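Local coordinates for protein endoglycosidase (Bacteroides thetaiotaomicron, PDB 6Q64) that probably hydrolyses glycosidic bonds in complex N-glycans as a family 18 endoglycosidase of a gut bacterium, at residues Ala255-Thr261 against Gln312-Tyr316. The protein carries 1 engineered substitution. Sequence-based numbering, arbitrary orientation.
Sequences AYWESST and QILDY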
ATOM      1  N   ALA A 255     -10.529  -5.545   3.278  1.00 69.20           N
ATOM      2  CA  ALA A 255     -11.980  -5.832   3.108  1.00 71.75           C
ATOM      3  C   ALA A 255     -12.184  -7.180   2.405  1.00 72.61           C
ATOM      4  O   ALA A 255     -13.016  -7.258   1.472  1.00 72.77           O
ATOM      5  CB  ALA A 255     -12.651  -4.720   2.329  1.00 70.74           C
ATOM      6  N   TYR A 256     -11.487  -8.215   2.855  1.00 73.30           N
ATOM      7  CA  TYR A 256     -11.452  -9.526   2.156  1.00 74.33           C
ATOM      8  C   TYR A 256     -12.852 -10.190   2.189  1.00 77.25           C
ATOM      9  O   TYR A 256     -13.394 -10.499   1.097  1.00 80.34           O
ATOM     10  CB  TYR A 256     -10.368 -10.427   2.758  1.00 72.16           C
ATOM     11  CG  TYR A 256      -8.937  -9.919   2.796  1.00 67.69           C
ATOM     12  CD1 TYR A 256      -8.434  -8.951   1.939  1.00 63.15           C
ATOM     13  CD2 TYR A 256      -8.046 -10.507   3.679  1.00 68.85           C
ATOM     14  CE1 TYR A 256      -7.093  -8.574   1.982  1.00 64.93           C
ATOM     15  CE2 TYR A 256      -6.710 -10.140   3.740  1.00 69.39           C
ATOM     16  CZ  TYR A 256      -6.217  -9.180   2.877  1.00 69.85           C
ATOM     17  OH  TYR A 256      -4.885  -8.850   3.012  1.00 74.69           O
ATOM     18  N   TRP A 257     -13.452 -10.399   3.374  1.00 80.13           N
ATOM     19  CA  TRP A 257     -14.627 -11.308   3.525  1.00 81.44           C
ATOM     20  C   TRP A 257     -15.942 -10.539   3.703  1.00 78.50           C
ATOM     21  O   TRP A 257     -16.968 -11.181   3.985  1.00 86.53           O
ATOM     22  CB  TRP A 257     -14.402 -12.304   4.670  1.00 87.82           C
ATOM     23  CG  TRP A 257     -12.982 -12.760   4.729  1.00 90.27           C
ATOM     24  CD1 TRP A 257     -12.080 -12.598   5.741  1.00 91.54           C
ATOM     25  CD2 TRP A 257     -12.274 -13.389   3.655  1.00 95.01           C
ATOM     26  NE1 TRP A 257     -10.857 -13.093   5.379  1.00 93.71           N
ATOM     27  CE2 TRP A 257     -10.949 -13.601   4.106  1.00 98.33           C
ATOM     28  CE3 TRP A 257     -12.645 -13.806   2.371  1.00 90.28           C
ATOM     29  CZ2 TRP A 257      -9.997 -14.237   3.314  1.00 93.31           C
ATOM     30  CZ3 TRP A 257     -11.691 -14.396   1.581  1.00 91.16           C
ATOM     31  CH2 TRP A 257     -10.396 -14.619   2.055  1.00 92.66           C
ATOM     32  N   GLU A 258     -15.940  -9.235   3.475  1.00 71.87           N
ATOM     33  CA  GLU A 258     -17.173  -8.427   3.480  1.00 69.79           C
ATOM     34  C   GLU A 258     -18.068  -8.845   2.322  1.00 65.51           C
ATOM     35  O   GLU A 258     -17.615  -8.795   1.221  1.00 69.49           O
ATOM     36  CB  GLU A 258     -16.815  -6.945   3.404  1.00 73.58           C
ATOM     37  CG  GLU A 258     -16.535  -6.319   4.763  1.00 72.49           C
ATOM     38  CD  GLU A 258     -15.211  -6.668   5.417  1.00 76.28           C
ATOM     39  OE1 GLU A 258     -15.122  -6.482   6.632  1.00 80.41           O
ATOM     40  OE2 GLU A 258     -14.265  -7.109   4.715  1.00 85.16           O
ATOM     41  N   SER A 259     -19.338  -9.137   2.546  1.00 66.90           N
ATOM     42  CA  SER A 259     -20.219  -9.716   1.506  1.00 70.25           C
ATOM     43  C   SER A 259     -21.235  -8.708   0.957  1.00 71.11           C
ATOM     44  O   SER A 259     -22.106  -9.167   0.169  1.00 78.96           O
ATOM     45  CB  SER A 259     -20.869 -10.980   2.039  1.00 76.05           C
ATOM     46  OG  SER A 259     -22.186 -10.779   2.534  1.00 81.43           O
ATOM     47  N   SER A 260     -21.157  -7.417   1.347  1.00 74.33           N
ATOM     48  CA  SER A 260     -22.143  -6.325   1.028  1.00 70.73           C
ATOM     49  C   SER A 260     -21.483  -4.945   1.027  1.00 65.84           C
ATOM     50  O   SER A 260     -20.563  -4.713   1.828  1.00 63.33           O
ATOM     51  CB  SER A 260     -23.298  -6.306   1.985  1.00 74.52           C
ATOM     52  OG  SER A 260     -22.918  -5.746   3.237  1.00 74.68           O
ATOM     53  N   THR A 261     -21.948  -4.051   0.157  1.00 65.88           N
ATOM     54  CA  THR A 261     -21.419  -2.667   0.061  1.00 65.14           C
ATOM     55  C   THR A 261     -21.464  -2.056   1.452  1.00 65.77           C
ATOM     56  O   THR A 261     -20.452  -1.533   1.936  1.00 63.06           O
ATOM     57  CB  THR A 261     -22.211  -1.753  -0.882  1.00 63.98           C
ATOM     58  OG1 THR A 261     -22.236  -2.281  -2.212  1.00 64.04           O
ATOM     59  CG2 THR A 261     -21.610  -0.368  -0.942  1.00 61.80           C
ATOM     60  N   GLN A 312     -17.291  -7.900  -6.125  1.00 67.97           N
ATOM     61  CA  GLN A 312     -16.525  -7.376  -4.953  1.00 66.35           C
ATOM     62  C   GLN A 312     -15.566  -6.306  -5.462  1.00 65.37           C
ATOM     63  O   GLN A 312     -15.782  -5.136  -5.155  1.00 71.46           O
ATOM     64  CB  GLN A 312     -15.790  -8.461  -4.153  1.00 69.54           C
ATOM     65  CG  GLN A 312     -15.062  -7.969  -2.904  1.00 68.94           C
ATOM     66  CD  GLN A 312     -14.636  -9.044  -1.917  1.00 71.94           C
ATOM     67  OE1 GLN A 312     -13.721  -9.857  -2.109  1.00 71.60           O
ATOM     68  NE2 GLN A 312     -15.279  -9.030  -0.771  1.00 72.98           N
ATOM     69  N   ILE A 313     -14.554  -6.645  -6.246  1.00 70.49           N
ATOM     70  CA  ILE A 313     -13.506  -5.645  -6.630  1.00 69.00           C
ATOM     71  C   ILE A 313     -14.123  -4.496  -7.449  1.00 67.25           C
ATOM     72  O   ILE A 313     -13.557  -3.383  -7.481  1.00 68.80           O
ATOM     73  CB  ILE A 313     -12.326  -6.295  -7.368  1.00 71.91           C
ATOM     74  CG1 ILE A 313     -11.147  -5.318  -7.462  1.00 70.17           C
ATOM     75  CG2 ILE A 313     -12.770  -6.815  -8.726  1.00 74.21           C
ATOM     76  CD1 ILE A 313      -9.796  -5.969  -7.657  1.00 69.00           C
ATOM     77  N   LEU A 314     -15.240  -4.704  -8.121  1.00 68.20           N
ATOM     78  CA  LEU A 314     -15.726  -3.632  -9.021  1.00 70.22           C
ATOM     79  C   LEU A 314     -16.557  -2.676  -8.184  1.00 75.84           C
ATOM     80  O   LEU A 314     -16.524  -1.467  -8.489  1.00 78.02           O
ATOM     81  CB  LEU A 314     -16.534  -4.222 -10.181  1.00 72.40           C
ATOM     82  CG  LEU A 314     -15.781  -5.205 -11.075  1.00 70.58           C
ATOM     83  CD1 LEU A 314     -16.705  -5.772 -12.129  1.00 74.91           C
ATOM     84  CD2 LEU A 314     -14.592  -4.537 -11.722  1.00 70.10           C
ATOM     85  N   ASP A 315     -17.283  -3.222  -7.198  1.00 71.69           N
ATOM     86  CA  ASP A 315     -18.039  -2.414  -6.223  1.00 66.78           C
ATOM     87  C   ASP A 315     -17.040  -1.507  -5.522  1.00 64.49           C
ATOM     88  O   ASP A 315     -17.284  -0.282  -5.452  1.00 66.48           O
ATOM     89  CB  ASP A 315     -18.784  -3.275  -5.210  1.00 71.41           C
ATOM     90  CG  ASP A 315     -19.745  -2.471  -4.351  1.00 72.50           C
ATOM     91  OD1 ASP A 315     -20.524  -1.649  -4.931  1.00 66.32           O
ATOM     92  OD2 ASP A 315     -19.672  -2.647  -3.110  1.00 70.41           O
ATOM     93  N   TYR A 316     -15.935  -2.091  -5.063  1.00 61.05           N
ATOM     94  CA  TYR A 316     -14.905  -1.337  -4.310  1.00 59.56           C
ATOM     95  C   TYR A 316     -14.442  -0.150  -5.166  1.00 61.91           C
ATOM     96  O   TYR A 316     -14.448   1.010  -4.764  1.00 60.94           O
ATOM     97  CB  TYR A 316     -13.771  -2.259  -3.872  1.00 55.45           C
ATOM     98  CG  TYR A 316     -14.116  -3.235  -2.781  1.00 56.22           C
ATOM     99  CD1 TYR A 316     -15.426  -3.590  -2.479  1.00 64.04           C
ATOM    100  CD2 TYR A 316     -13.120  -3.823  -2.025  1.00 56.90           C
ATOM    101  CE1 TYR A 316     -15.737  -4.504  -1.466  1.00 64.06           C
ATOM    102  CE2 TYR A 316     -13.402  -4.764  -1.036  1.00 58.45           C
ATOM    103  CZ  TYR A 316     -14.712  -5.121  -0.769  1.00 62.32           C
ATOM    104  OH  TYR A 316     -14.983  -6.035   0.202  1.00 69.25           O
TER
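Asp315 OD2 takes two hydroxyl hydrogen bonds, one from Thr261 OG1 at 2.7 Å across this contact and one with Tyr298 OH from a neighbouring loop. The threonine reaches OD2 on its syn side, but 33° out of the carboxylate plane. The aspartate is further fixed because its other oxygen, OD1, is bonded to Ser300 OG. Thr261 OG1 also accepts from Val301 N, and this hydroxyl therefore links the first turn of helix 261-268, a loop and helix 311-317.

One helical turn away from Gln312, the Tyr316 ring points its hydroxyl end at the loop. Tyr316 OH donates to Ala255 O at 2.6 Å, and the acceptor is met in the carbonyl plane with a C=O...O angle of 145°. The same carbonyl oxygen sits at the ring edge, in plane, while Ala255 CB lies 3.4 Å from Tyr316 CE2, oblique to the ring. Glu258 CB touches Tyr316 OH at 3.8 Å. A phenylalanine in place of Tyr316 would keep the ring but lacks the hydroxyl, and would probably leave the carbonyl of the buried Ala255 without its 2.6 Å partner and the loop less firmly held to the helix.

Gln312 extends with CG anti to its backbone N (chi1 -177°), which carries the amide out to the bend of the loop. Gln312 NE2 donates to Tyr256 O at 3.0 Å, a bent bond that approaches from above the carbonyl plane. Gln312 NE2 also lies 3.1 Å from Glu258 O, and OE1 makes a weak hydrogen bond with Ile295 N.

Three side chains of helix 311-317 thus fasten the connection from strand 251-254 into helix 261-268, two through loop carbonyls and one through a threonine hydroxyl at the helix start. This joins a beta-to-alpha connection to a neighbouring helix in the TIM barrel of family 18 glycoside hydrolases.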